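Local coordinates for FAD-binding PCMH-type domain-containing protein (Gibberella zeae, PDB 6YJO), which binds FAD covalently and probably works as an oligosaccharide-oxidising flavoenzyme of the oxygen-dependent FAD-linked oxidoreductase family, at residues Val55-Pro60 against Ala70-Pro75; Phe244-Asp249 against Pro303-Leu308; Asp375-Trp380 against Phe435-Arg440; Leu185-Phe190 against Pro411-Leu416. One frame throughout, in Å; residues are numbered along the deposited sequence.

Contact 1 of 4, residues Val55-Pro60 against Ala70-Pro75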
loop_
_atom_site.group_PDB
_atom_site.type_symbol
_atom_site.label_atom_id
_atom_site.label_comp_id
_atom_site.label_asym_id
_atom_site.label_seq_id
_atom_site.Cartn_x
_atom_site.Cartn_y
_atom_site.Cartn_z
ATOM N N VAL A 55 7.310 -20.699 -14.968
ATOM C CA VAL A 55 7.797 -19.511 -15.663
ATOM C C VAL A 55 6.758 -18.397 -15.608
ATOM O O VAL A 55 7.110 -17.213 -15.657
ATOM C CB VAL A 55 8.185 -19.860 -17.115
ATOM C CG1 VAL A 55 7.040 -19.568 -18.086
ATOM C CG2 VAL A 55 9.444 -19.113 -17.516
ATOM N N LYS A 56 5.475 -18.753 -15.501
ATOM C CA LYS A 56 4.399 -17.776 -15.423
ATOM C C LYS A 56 4.205 -17.245 -14.008
ATOM O O LYS A 56 3.712 -16.125 -13.845
ATOM C CB LYS A 56 3.104 -18.418 -15.936
ATOM C CG LYS A 56 2.018 -17.447 -16.385
ATOM C CD LYS A 56 0.802 -18.196 -16.915
ATOM C CE LYS A 56 1.020 -18.752 -18.316
ATOM N NZ LYS A 56 0.983 -17.704 -19.366
ATOM N N GLU A 57 4.595 -18.019 -12.992
ATOM C CA GLU A 57 4.462 -17.618 -11.598
ATOM C C GLU A 57 5.668 -16.835 -11.102
ATOM O O GLU A 57 5.528 -16.000 -10.201
ATOM C CB GLU A 57 4.267 -18.854 -10.712
ATOM C CG GLU A 57 3.643 -18.552 -9.364
ATOM C CD GLU A 57 2.202 -18.097 -9.483
ATOM O OE1 GLU A 57 1.344 -18.931 -9.839
ATOM O OE2 GLU A 57 1.932 -16.902 -9.238
ATOM N N VAL A 58 6.847 -17.094 -11.675
ATOM C CA VAL A 58 8.075 -16.405 -11.279
ATOM C C VAL A 58 8.185 -15.024 -11.906
ATOM O O VAL A 58 9.045 -14.233 -11.498
ATOM C CB VAL A 58 9.259 -17.325 -11.634
ATOM C CG1 VAL A 58 10.559 -16.549 -11.774
ATOM C CG2 VAL A 58 9.396 -18.426 -10.584
ATOM N N LYS A 59 7.328 -14.706 -12.866
ATOM C CA LYS A 59 7.293 -13.388 -13.489
ATOM C C LYS A 59 6.756 -12.363 -12.493
ATOM O O LYS A 59 5.569 -12.428 -12.146
ATOM C CB LYS A 59 6.415 -13.433 -14.742
ATOM C CG LYS A 59 6.880 -12.537 -15.887
ATOM C CD LYS A 59 5.710 -12.136 -16.775
ATOM C CE LYS A 59 6.156 -11.622 -18.133
ATOM N NZ LYS A 59 5.185 -10.649 -18.708
ATOM N N PRO A 60 7.559 -11.409 -12.021
ATOM C CA PRO A 60 7.073 -10.469 -11.003
ATOM C C PRO A 60 6.077 -9.486 -11.601
ATOM O O PRO A 60 5.925 -9.387 -12.821
ATOM C CB PRO A 60 8.355 -9.767 -10.555
ATOM C CG PRO A 60 9.156 -9.698 -11.818
ATOM C CD PRO A 60 8.872 -10.995 -12.549
ATOM N N ALA A 70 13.324 -21.018 -4.390
ATOM C CA ALA A 70 13.732 -22.413 -4.266
ATOM C C ALA A 70 12.550 -23.336 -4.527
ATOM O O ALA A 70 12.692 -24.351 -5.216
ATOM C CB ALA A 70 14.329 -22.658 -2.879
ATOM N N ALA A 71 11.378 -22.984 -3.997
ATOM C CA ALA A 71 10.120 -23.602 -4.391
ATOM C C ALA A 71 9.004 -22.575 -4.258
ATOM O O ALA A 71 9.134 -21.573 -3.549
ATOM C CB ALA A 71 9.797 -24.845 -3.554
ATOM N N ILE A 72 7.912 -22.828 -4.975
ATOM C CA ILE A 72 6.666 -22.081 -4.842
ATOM C C ILE A 72 5.607 -23.043 -4.324
ATOM O O ILE A 72 5.367 -24.095 -4.929
ATOM C CB ILE A 72 6.212 -21.463 -6.175
ATOM C CG1 ILE A 72 7.220 -20.439 -6.697
ATOM C CG2 ILE A 72 4.849 -20.812 -5.998
ATOM C CD1 ILE A 72 7.000 -20.095 -8.157
ATOM N N ALA A 73 4.981 -22.690 -3.205
ATOM C CA ALA A 73 3.778 -23.370 -2.750
ATOM C C ALA A 73 2.554 -22.610 -3.241
ATOM O O ALA A 73 2.589 -21.390 -3.423
ATOM C CB ALA A 73 3.748 -23.485 -1.225
ATOM N N LEU A 74 1.476 -23.349 -3.483
ATOM C CA LEU A 74 0.201 -22.789 -3.927
ATOM C C LEU A 74 -0.898 -23.357 -3.038
ATOM O O LEU A 74 -1.698 -24.197 -3.470
ATOM C CB LEU A 74 -0.044 -23.100 -5.404
ATOM C CG LEU A 74 -1.325 -22.526 -6.014
ATOM C CD1 LEU A 74 -1.389 -21.013 -5.830
ATOM C CD2 LEU A 74 -1.431 -22.885 -7.488
ATOM N N PRO A 75 -0.956 -22.927 -1.779
ATOM C CA PRO A 75 -1.953 -23.471 -0.855
ATOM C C PRO A 75 -3.361 -23.020 -1.210
ATOM O O PRO A 75 -3.573 -22.020 -1.899
ATOM C CB PRO A 75 -1.519 -22.900 0.499
ATOM C CG PRO A 75 -0.851 -21.614 0.147
ATOM C CD PRO A 75 -0.109 -21.912 -1.129
#
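I72 points its long branch from strand 71-73 at E57 of helix 52-57 and at the next residue, V58, and its CD1 methyl touches both. The strand is an outermost member of the three-stranded parallel sheet in the PCMH-type FAD-binding fold, and the helix lies earlier in the chain. The evidence for a narrow, apolar contact is that one atom makes all three of the shortest approaches: I72 CD1 lies 3.9 Å from E57 CB, 3.9 Å from E57 CG and 3.8 Å from V58 CG2. With chi2 at 165° the branch is extended, so CD1 is held well out from the strand toward E57 and V58. Its axis runs obliquely across both partners, so the methyl touches the flank of E57 and one branch of V58. V58 CG2 stands beside its own backbone N, on the side facing I72, whereas V58 CG1 lies 6.2 Å from I72 CD1. E57 offers only its aliphatic part. A bend at chi2 (68°) turns the carboxylate away from the methyl, and there OE1 forms a salt bridge with R337 and accepts a hydrogen bond from Q53. The shorter branch of the isoleucine adds a looser approach, with I72 CG2 4.2 Å from E57 CG.

Contact 2 of 4, residues Phe244-Asp249 against Pro303-Leu308; sequences FSIELD and PLLGDL
I246 and L248 of strand 242-248 face L305 and L308 on the last turn of helix 294-308, a helix packed on the seven-stranded antiparallel sheet, probably the substrate-domain sheet of this PCMH-type flavoenzyme. Two steps along the strand and three along the helix bring the pairs I246 with L305 and L248 with L308 opposite each other, and no hydrogen bond crosses between them. I246 can be followed outward from its backbone. Its CB points at the helix but stops 4.9 Å from L305 CD2. CG1 makes the closest approach to the helix, 4.2 Å from L305 CD2. The smaller branch, CG2, lies between the two, 4.0 Å from L248 CD1 and 4.5 Å from L305 CD2, so the two strand residues form a continuous apolar surface. At the tip, chi2 of 110° departs from a staggered value and turns CD1 along the strand toward the F244 ring. I246 CD1 is therefore no nearer the helix than CG1, at 4.4 Å from L305 CD2, yet it comes within 3.6 Å of F244 CD2. I286 of the adjacent strand 283-290 touches I246, L248 and L308, and A310, beyond the helix, touches I246 and L248. L304 turns to M262 and F265 of helix 252-268, which joins that helix to the same apolar layer. The helical turn is closed by L308 N bonding L304 O at 2.9 Å, and from that turn L308 CD1 reaches to 4.4 Å from L248 CD2.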
loop_
_atom_site.group_PDB
_atom_site.type_symbol
_atom_site.label_atom_id
_atom_site.label_comp_id
_atom_site.label_asym_id
_atom_site.label_seq_id
_atom_site.Cartn_x
_atom_site.Cartn_y
_atom_site.Cartn_z
ATOM N N PHE A 244 -14.223 13.691 -9.263
ATOM C CA PHE A 244 -13.965 14.969 -9.913
ATOM C C PHE A 244 -12.505 15.066 -10.332
ATOM O O PHE A 244 -11.630 14.410 -9.765
ATOM C CB PHE A 244 -14.327 16.149 -8.999
ATOM C CG PHE A 244 -13.518 16.220 -7.723
ATOM C CD1 PHE A 244 -13.887 15.489 -6.606
ATOM C CD2 PHE A 244 -12.404 17.041 -7.637
ATOM C CE1 PHE A 244 -13.155 15.565 -5.433
ATOM C CE2 PHE A 244 -11.667 17.117 -6.468
ATOM C CZ PHE A 244 -12.043 16.379 -5.366
ATOM N N SER A 245 -12.263 15.899 -11.347
ATOM C CA SER A 245 -10.928 16.312 -11.752
ATOM C C SER A 245 -10.907 17.821 -11.948
ATOM O O SER A 245 -11.921 18.428 -12.298
ATOM C CB SER A 245 -10.482 15.620 -13.053
ATOM O OG SER A 245 -11.106 16.203 -14.183
ATOM N N ILE A 246 -9.748 18.420 -11.687
ATOM C CA ILE A 246 -9.458 19.812 -12.017
ATOM C C ILE A 246 -8.131 19.814 -12.760
ATOM O O ILE A 246 -7.091 19.487 -12.176
ATOM C CB ILE A 246 -9.378 20.715 -10.776
ATOM C CG1 ILE A 246 -10.692 20.710 -9.987
ATOM C CG2 ILE A 246 -9.001 22.128 -11.197
ATOM C CD1 ILE A 246 -10.591 19.995 -8.651
ATOM N N GLU A 247 -8.159 20.176 -14.039
ATOM C CA GLU A 247 -6.953 20.234 -14.850
ATOM C C GLU A 247 -6.285 21.595 -14.703
ATOM O O GLU A 247 -6.954 22.633 -14.677
ATOM C CB GLU A 247 -7.284 19.969 -16.318
ATOM C CG GLU A 247 -8.047 18.676 -16.556
ATOM C CD GLU A 247 -8.306 18.424 -18.029
ATOM O OE1 GLU A 247 -7.862 19.243 -18.860
ATOM O OE2 GLU A 247 -8.951 17.405 -18.356
ATOM N N LEU A 248 -4.958 21.581 -14.604
ATOM C CA LEU A 248 -4.177 22.795 -14.416
ATOM C C LEU A 248 -2.927 22.740 -15.281
ATOM O O LEU A 248 -2.546 21.688 -15.801
ATOM C CB LEU A 248 -3.774 22.986 -12.950
ATOM C CG LEU A 248 -4.910 23.146 -11.942
ATOM C CD1 LEU A 248 -5.045 21.885 -11.097
ATOM C CD2 LEU A 248 -4.660 24.366 -11.070
ATOM N N ASP A 249 -2.299 23.913 -15.442
ATOM C CA ASP A 249 -0.988 24.036 -16.087
ATOM C C ASP A 249 -0.205 25.130 -15.343
ATOM O O ASP A 249 -0.077 26.271 -15.798
ATOM C CB ASP A 249 -1.117 24.342 -17.574
ATOM C CG ASP A 249 0.222 24.344 -18.276
ATOM O OD1 ASP A 249 1.171 23.720 -17.753
ATOM O OD2 ASP A 249 0.330 24.982 -19.340
ATOM N N PRO A 303 -13.301 27.279 -1.447
ATOM C CA PRO A 303 -12.133 28.000 -0.910
ATOM C C PRO A 303 -10.838 27.654 -1.624
ATOM O O PRO A 303 -10.004 28.542 -1.843
ATOM C CB PRO A 303 -12.104 27.579 0.569
ATOM C CG PRO A 303 -13.450 26.967 0.845
ATOM C CD PRO A 303 -13.878 26.359 -0.453
ATOM N N LEU A 304 -10.641 26.387 -1.998
ATOM C CA LEU A 304 -9.419 26.009 -2.702
ATOM C C LEU A 304 -9.423 26.535 -4.133
ATOM O O LEU A 304 -8.428 27.103 -4.598
ATOM C CB LEU A 304 -9.252 24.487 -2.686
ATOM C CG LEU A 304 -8.153 23.902 -3.580
ATOM C CD1 LEU A 304 -6.792 24.502 -3.253
ATOM C CD2 LEU A 304 -8.118 22.389 -3.438
ATOM N N LEU A 305 -10.536 26.353 -4.851
ATOM C CA LEU A 305 -10.612 26.856 -6.219
ATOM C C LEU A 305 -10.423 28.366 -6.266
ATOM O O LEU A 305 -9.920 28.897 -7.263
ATOM C CB LEU A 305 -11.948 26.472 -6.858
ATOM C CG LEU A 305 -12.210 24.988 -7.142
ATOM C CD1 LEU A 305 -13.489 24.845 -7.959
ATOM C CD2 LEU A 305 -11.041 24.315 -7.859
ATOM N N GLY A 306 -10.821 29.072 -5.206
ATOM C CA GLY A 306 -10.568 30.502 -5.147
ATOM C C GLY A 306 -9.086 30.822 -5.117
ATOM O O GLY A 306 -8.604 31.664 -5.880
ATOM N N ASP A 307 -8.342 30.153 -4.230
ATOM C CA ASP A 307 -6.896 30.344 -4.191
ATOM C C ASP A 307 -6.257 29.946 -5.515
ATOM O O ASP A 307 -5.316 30.599 -5.982
ATOM C CB ASP A 307 -6.289 29.536 -3.043
ATOM C CG ASP A 307 -6.870 29.912 -1.694
ATOM O OD1 ASP A 307 -7.377 31.043 -1.560
ATOM O OD2 ASP A 307 -6.818 29.076 -0.764
ATOM N N LEU A 308 -6.762 28.880 -6.140
ATOM C CA LEU A 308 -6.160 28.374 -7.367
ATOM C C LEU A 308 -6.536 29.207 -8.584
ATOM O O LEU A 308 -5.736 29.315 -9.521
ATOM C CB LEU A 308 -6.579 26.922 -7.603
ATOM C CG LEU A 308 -5.997 25.854 -6.676
ATOM C CD1 LEU A 308 -6.487 24.477 -7.106
ATOM C CD2 LEU A 308 -4.477 25.912 -6.673
#

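Contact 3 of 4, residues Asp375-Trp380 against Phe435-Arg440; sequences DARHTW and FTVLKR
V437 on helix 431-446 is the first residue of its segment to meet the loop, and it does so through R377. Its CG1 occupies the rotamer between backbone N and carbonyl carbon (chi1 67°) and comes to 4.1 Å from R377 CD. The two side chains cross at about a right angle, so the valine touches the aliphatic shaft of the arginine and not its charged end. That shaft is extended from CG to NE and carries the guanidinium past the valine to D423 and N426: NE forms a salt bridge with D423, NH2 bonds N426 O, and Y427 adds a cation-pi contact. L438 follows, and its CD2 lies 4.2 Å from W380 CB. The leucine thus meets the base of the tryptophan, while the indole NE1 bonds N370 OD1 and the ring makes an edge-to-face contact with F441. R440 N closes a helical turn on T436 O at 2.8 Å. Because L438 also touches F421 of strand 417-423 and Y346 and T348 of strand 346-352, the arrangement is that of a helix laid over a seven-stranded antiparallel sheet, against the loop before strand 380-386 and the first residue of that strand, W380.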
loop_
_atom_site.group_PDB
_atom_site.type_symbol
_atom_site.label_atom_id
_atom_site.label_comp_id
_atom_site.label_asym_id
_atom_site.label_seq_id
_atom_site.Cartn_x
_atom_site.Cartn_y
_atom_site.Cartn_z
ATOM N N ASP A 375 16.323 17.802 -22.335
ATOM C CA ASP A 375 17.138 16.593 -22.293
ATOM C C ASP A 375 16.791 15.699 -21.110
ATOM O O ASP A 375 16.955 14.477 -21.196
ATOM C CB ASP A 375 18.621 16.955 -22.231
ATOM C CG ASP A 375 18.989 18.072 -23.181
ATOM O OD1 ASP A 375 18.434 18.110 -24.299
ATOM O OD2 ASP A 375 19.831 18.916 -22.803
ATOM N N ALA A 376 16.305 16.278 -20.014
ATOM C CA ALA A 376 16.165 15.540 -18.767
ATOM C C ALA A 376 15.148 14.406 -18.896
ATOM O O ALA A 376 14.346 14.348 -19.832
ATOM C CB ALA A 376 15.747 16.485 -17.641
ATOM N N ARG A 377 15.195 13.499 -17.921
ATOM C CA ARG A 377 14.274 12.369 -17.868
ATOM C C ARG A 377 12.875 12.873 -17.532
ATOM O O ARG A 377 12.670 13.508 -16.490
ATOM C CB ARG A 377 14.762 11.366 -16.825
ATOM C CG ARG A 377 14.272 9.931 -17.003
ATOM C CD ARG A 377 14.925 9.032 -15.955
ATOM N NE ARG A 377 14.346 7.693 -15.876
ATOM C CZ ARG A 377 14.811 6.620 -16.513
ATOM N NH1 ARG A 377 15.865 6.708 -17.311
ATOM N NH2 ARG A 377 14.210 5.449 -16.352
ATOM N N HIS A 378 11.915 12.600 -18.417
ATOM C CA HIS A 378 10.538 13.056 -18.262
ATOM C C HIS A 378 9.556 11.907 -18.083
ATOM O O HIS A 378 8.353 12.090 -18.289
ATOM C CB HIS A 378 10.127 13.893 -19.472
ATOM C CG HIS A 378 10.853 15.194 -19.581
ATOM N ND1 HIS A 378 11.160 15.774 -20.793
ATOM C CD2 HIS A 378 11.323 16.035 -18.630
ATOM C CE1 HIS A 378 11.792 16.913 -20.583
ATOM N NE2 HIS A 378 11.905 17.094 -19.280
ATOM N N THR A 379 10.039 10.731 -17.706
ATOM C CA THR A 379 9.210 9.528 -17.644
ATOM C C THR A 379 8.765 9.256 -16.211
ATOM O O THR A 379 8.851 8.137 -15.704
ATOM C CB THR A 379 9.973 8.343 -18.233
ATOM O OG1 THR A 379 9.100 7.207 -18.331
ATOM C CG2 THR A 379 11.198 7.995 -17.384
ATOM N N TRP A 380 8.265 10.304 -15.552
ATOM C CA TRP A 380 7.922 10.265 -14.139
ATOM C C TRP A 380 6.556 10.904 -13.928
ATOM O O TRP A 380 5.980 11.511 -14.835
ATOM C CB TRP A 380 8.976 10.991 -13.290
ATOM C CG TRP A 380 9.233 12.405 -13.744
ATOM C CD1 TRP A 380 10.229 12.828 -14.574
ATOM C CD2 TRP A 380 8.474 13.575 -13.400
ATOM N NE1 TRP A 380 10.142 14.186 -14.769
ATOM C CE2 TRP A 380 9.073 14.669 -14.060
ATOM C CE3 TRP A 380 7.349 13.804 -12.600
ATOM C CZ2 TRP A 380 8.585 15.970 -13.944
ATOM C CZ3 TRP A 380 6.866 15.099 -12.487
ATOM C CH2 TRP A 380 7.484 16.163 -13.155
ATOM N N PHE A 435 16.771 6.294 -10.828
ATOM C CA PHE A 435 16.908 6.415 -9.378
ATOM C C PHE A 435 17.310 7.831 -8.976
ATOM O O PHE A 435 16.842 8.348 -7.955
ATOM C CB PHE A 435 17.939 5.414 -8.847
ATOM C CG PHE A 435 17.666 3.982 -9.225
ATOM C CD1 PHE A 435 16.390 3.451 -9.155
ATOM C CD2 PHE A 435 18.702 3.165 -9.637
ATOM C CE1 PHE A 435 16.153 2.127 -9.499
ATOM C CE2 PHE A 435 18.473 1.846 -9.983
ATOM C CZ PHE A 435 17.198 1.327 -9.913
ATOM N N THR A 436 18.180 8.474 -9.762
ATOM C CA THR A 436 18.660 9.808 -9.408
ATOM C C THR A 436 17.534 10.835 -9.425
ATOM O O THR A 436 17.450 11.686 -8.532
ATOM C CB THR A 436 19.770 10.246 -10.364
ATOM O OG1 THR A 436 20.839 9.293 -10.344
ATOM C CG2 THR A 436 20.297 11.618 -9.958
ATOM N N VAL A 437 16.667 10.785 -10.438
ATOM C CA VAL A 437 15.692 11.855 -10.625
ATOM C C VAL A 437 14.634 11.820 -9.528
ATOM O O VAL A 437 14.245 12.865 -8.995
ATOM C CB VAL A 437 15.074 11.762 -12.033
ATOM C CG1 VAL A 437 14.224 10.498 -12.179
ATOM C CG2 VAL A 437 14.271 13.015 -12.344
ATOM N N LEU A 438 14.157 10.627 -9.163
ATOM C CA LEU A 438 13.166 10.541 -8.092
ATOM C C LEU A 438 13.770 10.925 -6.745
ATOM O O LEU A 438 13.110 11.578 -5.929
ATOM C CB LEU A 438 12.563 9.135 -8.027
ATOM C CG LEU A 438 11.599 8.706 -9.143
ATOM C CD1 LEU A 438 10.757 7.523 -8.685
ATOM C CD2 LEU A 438 10.704 9.850 -9.605
ATOM N N LYS A 439 15.020 10.530 -6.490
ATOM C CA LYS A 439 15.670 10.919 -5.243
ATOM C C LYS A 439 15.916 12.422 -5.198
ATOM O O LYS A 439 15.753 13.052 -4.147
ATOM C CB LYS A 439 16.985 10.154 -5.074
ATOM C CG LYS A 439 17.699 10.412 -3.746
ATOM C CD LYS A 439 18.873 9.454 -3.554
ATOM C CE LYS A 439 19.685 9.777 -2.306
ATOM N NZ LYS A 439 20.969 10.466 -2.627
ATOM N N ARG A 440 16.315 13.012 -6.327
ATOM C CA ARG A 440 16.494 14.460 -6.381
ATOM C C ARG A 440 15.189 15.185 -6.072
ATOM O O ARG A 440 15.193 16.220 -5.395
ATOM C CB ARG A 440 17.038 14.862 -7.754
ATOM C CG ARG A 440 16.965 16.349 -8.056
ATOM C CD ARG A 440 17.795 16.717 -9.282
ATOM N NE ARG A 440 17.621 15.760 -10.375
ATOM C CZ ARG A 440 18.606 15.105 -10.988
ATOM N NH1 ARG A 440 19.876 15.294 -10.646
ATOM N NH2 ARG A 440 18.317 14.257 -11.965
#

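Contact 4 of 4, residues Leu185-Phe190 against Pro411-Leu416; sequences LTLDTF and PHRDKL
R413 and D188 approach from opposite directions and form a largely buried salt bridge, with the D188 carboxylate as its buried partner. It ties the FAD-binding region, just before strand 190-196, to the loop before strand 417-423 of the seven-stranded sheet, near the FAD-binding residue Y176. The R413 chain is extended from CG to NE (chi2 -179°), which carries the guanidinium across to D188. The main bond runs from R413 NH2 to D188 OD1, 2.6 Å long with an N-H...O angle of 134°, and it meets the oxygen nearly along its C-O axis. R413 NH1 adds two weak bonds, to D188 OD1 at 2.9 Å and to D188 OD2 at 3.3 Å. The guanidinium and carboxylate planes are 42° apart, so the pairing is skewed, and OD1 takes a bond from each terminal nitrogen. D188 OD2 has a further donor, L185 N, at 3.0 Å and above the carboxylate plane. D188 N in turn bonds L185 O, so main chain and carboxylate together fix the aspartate at the short 3-10 turn 186-188. R413 NH1 has another acceptor in V394 O. Apolar atoms close round the pair: L187 CD1 lies 3.4 Å from R413 NH2, at the guanidinium edge, and A397 and I406 touch both residues. With both D188 oxygens engaged and the carboxylate buried, the ion pair probably keeps its charges and pins the two distant loops together.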
loop_
_atom_site.group_PDB
_atom_site.type_symbol
_atom_site.label_atom_id
_atom_site.label_comp_id
_atom_site.label_asym_id
_atom_site.label_seq_id
_atom_site.Cartn_x
_atom_site.Cartn_y
_atom_site.Cartn_z
ATOM N N LEU A 185 -7.586 4.233 6.845
ATOM C CA LEU A 185 -6.762 3.220 6.208
ATOM C C LEU A 185 -7.445 1.860 6.299
ATOM O O LEU A 185 -8.285 1.613 7.168
ATOM C CB LEU A 185 -5.385 3.139 6.872
ATOM C CG LEU A 185 -4.522 4.402 6.940
ATOM C CD1 LEU A 185 -3.313 4.138 7.823
ATOM C CD2 LEU A 185 -4.084 4.860 5.553
ATOM N N THR A 186 -7.072 0.965 5.382
ATOM C CA THR A 186 -7.615 -0.389 5.425
ATOM C C THR A 186 -7.333 -1.048 6.769
ATOM O O THR A 186 -8.186 -1.762 7.310
ATOM C CB THR A 186 -7.034 -1.234 4.293
ATOM O OG1 THR A 186 -7.053 -0.487 3.070
ATOM C CG2 THR A 186 -7.847 -2.513 4.121
ATOM N N LEU A 187 -6.144 -0.820 7.330
ATOM C CA LEU A 187 -5.818 -1.433 8.611
ATOM C C LEU A 187 -6.553 -0.782 9.774
ATOM O O LEU A 187 -6.565 -1.356 10.869
ATOM C CB LEU A 187 -4.305 -1.392 8.863
ATOM C CG LEU A 187 -3.553 -0.060 8.921
ATOM C CD1 LEU A 187 -3.872 0.746 10.171
ATOM C CD2 LEU A 187 -2.058 -0.341 8.846
ATOM N N ASP A 188 -7.159 0.393 9.571
ATOM C CA ASP A 188 -7.945 1.002 10.640
ATOM C C ASP A 188 -9.226 0.223 10.895
ATOM O O ASP A 188 -9.767 0.269 12.004
ATOM C CB ASP A 188 -8.262 2.459 10.299
ATOM C CG ASP A 188 -7.031 3.352 10.339
ATOM O OD1 ASP A 188 -6.022 2.960 10.967
ATOM O OD2 ASP A 188 -7.072 4.449 9.747
ATOM N N THR A 189 -9.716 -0.505 9.893
ATOM C CA THR A 189 -10.886 -1.360 10.033
ATOM C C THR A 189 -10.507 -2.811 10.302
ATOM O O THR A 189 -11.372 -3.689 10.243
ATOM C CB THR A 189 -11.757 -1.271 8.775
ATOM O OG1 THR A 189 -11.073 -1.873 7.670
ATOM C CG2 THR A 189 -12.058 0.183 8.438
ATOM N N PHE A 190 -9.236 -3.069 10.615
ATOM C CA PHE A 190 -8.725 -4.423 10.786
ATOM C C PHE A 190 -9.107 -4.966 12.160
ATOM O O PHE A 190 -8.846 -4.326 13.184
ATOM C CB PHE A 190 -7.203 -4.422 10.610
ATOM C CG PHE A 190 -6.568 -5.777 10.735
ATOM C CD1 PHE A 190 -6.653 -6.696 9.701
ATOM C CD2 PHE A 190 -5.867 -6.126 11.880
ATOM C CE1 PHE A 190 -6.067 -7.941 9.815
ATOM C CE2 PHE A 190 -5.276 -7.372 11.998
ATOM C CZ PHE A 190 -5.375 -8.279 10.965
ATOM N N PRO A 411 3.050 4.647 12.038
ATOM C CA PRO A 411 3.522 5.800 12.814
ATOM C C PRO A 411 3.130 7.168 12.269
ATOM O O PRO A 411 3.405 8.182 12.920
ATOM C CB PRO A 411 5.040 5.625 12.752
ATOM C CG PRO A 411 5.257 5.093 11.352
ATOM C CD PRO A 411 4.035 4.246 11.016
ATOM N N HIS A 412 2.492 7.230 11.096
ATOM C CA HIS A 412 2.391 8.470 10.338
ATOM C C HIS A 412 1.025 9.145 10.450
ATOM O O HIS A 412 0.700 10.005 9.623
ATOM C CB HIS A 412 2.731 8.208 8.869
ATOM C CG HIS A 412 4.088 7.610 8.661
ATOM N ND1 HIS A 412 5.244 8.200 9.129
ATOM C CD2 HIS A 412 4.475 6.475 8.033
ATOM C CE1 HIS A 412 6.282 7.454 8.799
ATOM N NE2 HIS A 412 5.843 6.400 8.134
ATOM N N ARG A 413 0.223 8.797 11.460
ATOM C CA ARG A 413 -1.063 9.470 11.615
ATOM C C ARG A 413 -0.902 10.962 11.864
ATOM O O ARG A 413 -1.850 11.724 11.639
ATOM C CB ARG A 413 -1.867 8.824 12.744
ATOM C CG ARG A 413 -2.314 7.415 12.416
ATOM C CD ARG A 413 -3.123 6.778 13.526
ATOM N NE ARG A 413 -3.157 5.331 13.347
ATOM C CZ ARG A 413 -3.817 4.720 12.369
ATOM N NH1 ARG A 413 -4.504 5.431 11.487
ATOM N NH2 ARG A 413 -3.791 3.397 12.276
ATOM N N ASP A 414 0.274 11.398 12.313
ATOM C CA ASP A 414 0.540 12.817 12.508
ATOM C C ASP A 414 0.973 13.516 11.228
ATOM O O ASP A 414 1.102 14.745 11.224
ATOM C CB ASP A 414 1.610 13.008 13.589
ATOM C CG ASP A 414 2.930 12.343 13.230
ATOM O OD1 ASP A 414 2.983 11.621 12.210
ATOM O OD2 ASP A 414 3.919 12.545 13.967
ATOM N N LYS A 415 1.199 12.772 10.150
ATOM C CA LYS A 415 1.600 13.382 8.894
ATOM C C LYS A 415 0.380 13.932 8.159
ATOM O O LYS A 415 -0.758 13.505 8.372
ATOM C CB LYS A 415 2.337 12.373 8.015
ATOM C CG LYS A 415 3.517 11.683 8.700
ATOM C CD LYS A 415 4.531 12.689 9.244
ATOM C CE LYS A 415 5.731 11.987 9.872
ATOM N NZ LYS A 415 5.341 11.105 11.008
ATOM N N LEU A 416 0.630 14.898 7.280
ATOM C CA LEU A 416 -0.435 15.536 6.523
ATOM C C LEU A 416 -0.497 15.104 5.068
ATOM O O LEU A 416 -1.595 14.996 4.519
ATOM C CB LEU A 416 -0.285 17.061 6.576
ATOM C CG LEU A 416 -1.329 17.881 5.818
ATOM C CD1 LEU A 416 -2.709 17.697 6.432
ATOM C CD2 LEU A 416 -0.937 19.349 5.796
#

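How the contacts relate
The bound FAD lies among these contacts, and the distances to it run from about 7 Å upward. Contact 4 comes closest: the L185 side chain is about 7 Å from FAD and about 4 Å from that of Y176, an FAD-binding residue. In contact 1 the E57 side chain is about 9 Å from FAD, and in contact 3 that of L438 is about 14 Å away; contact 2 lies away from the annotated sites. Contacts 2 and 3 both pack a helix at the same seven-stranded sheet, through strands 242-248 and 380-386, with centres 26 Å apart. Contact 4 encloses contact 2 along the chain and interleaves with contact 3. Contacts 1 and 2, whose centres are 46 Å apart, lie on opposite sides of the chain's centre.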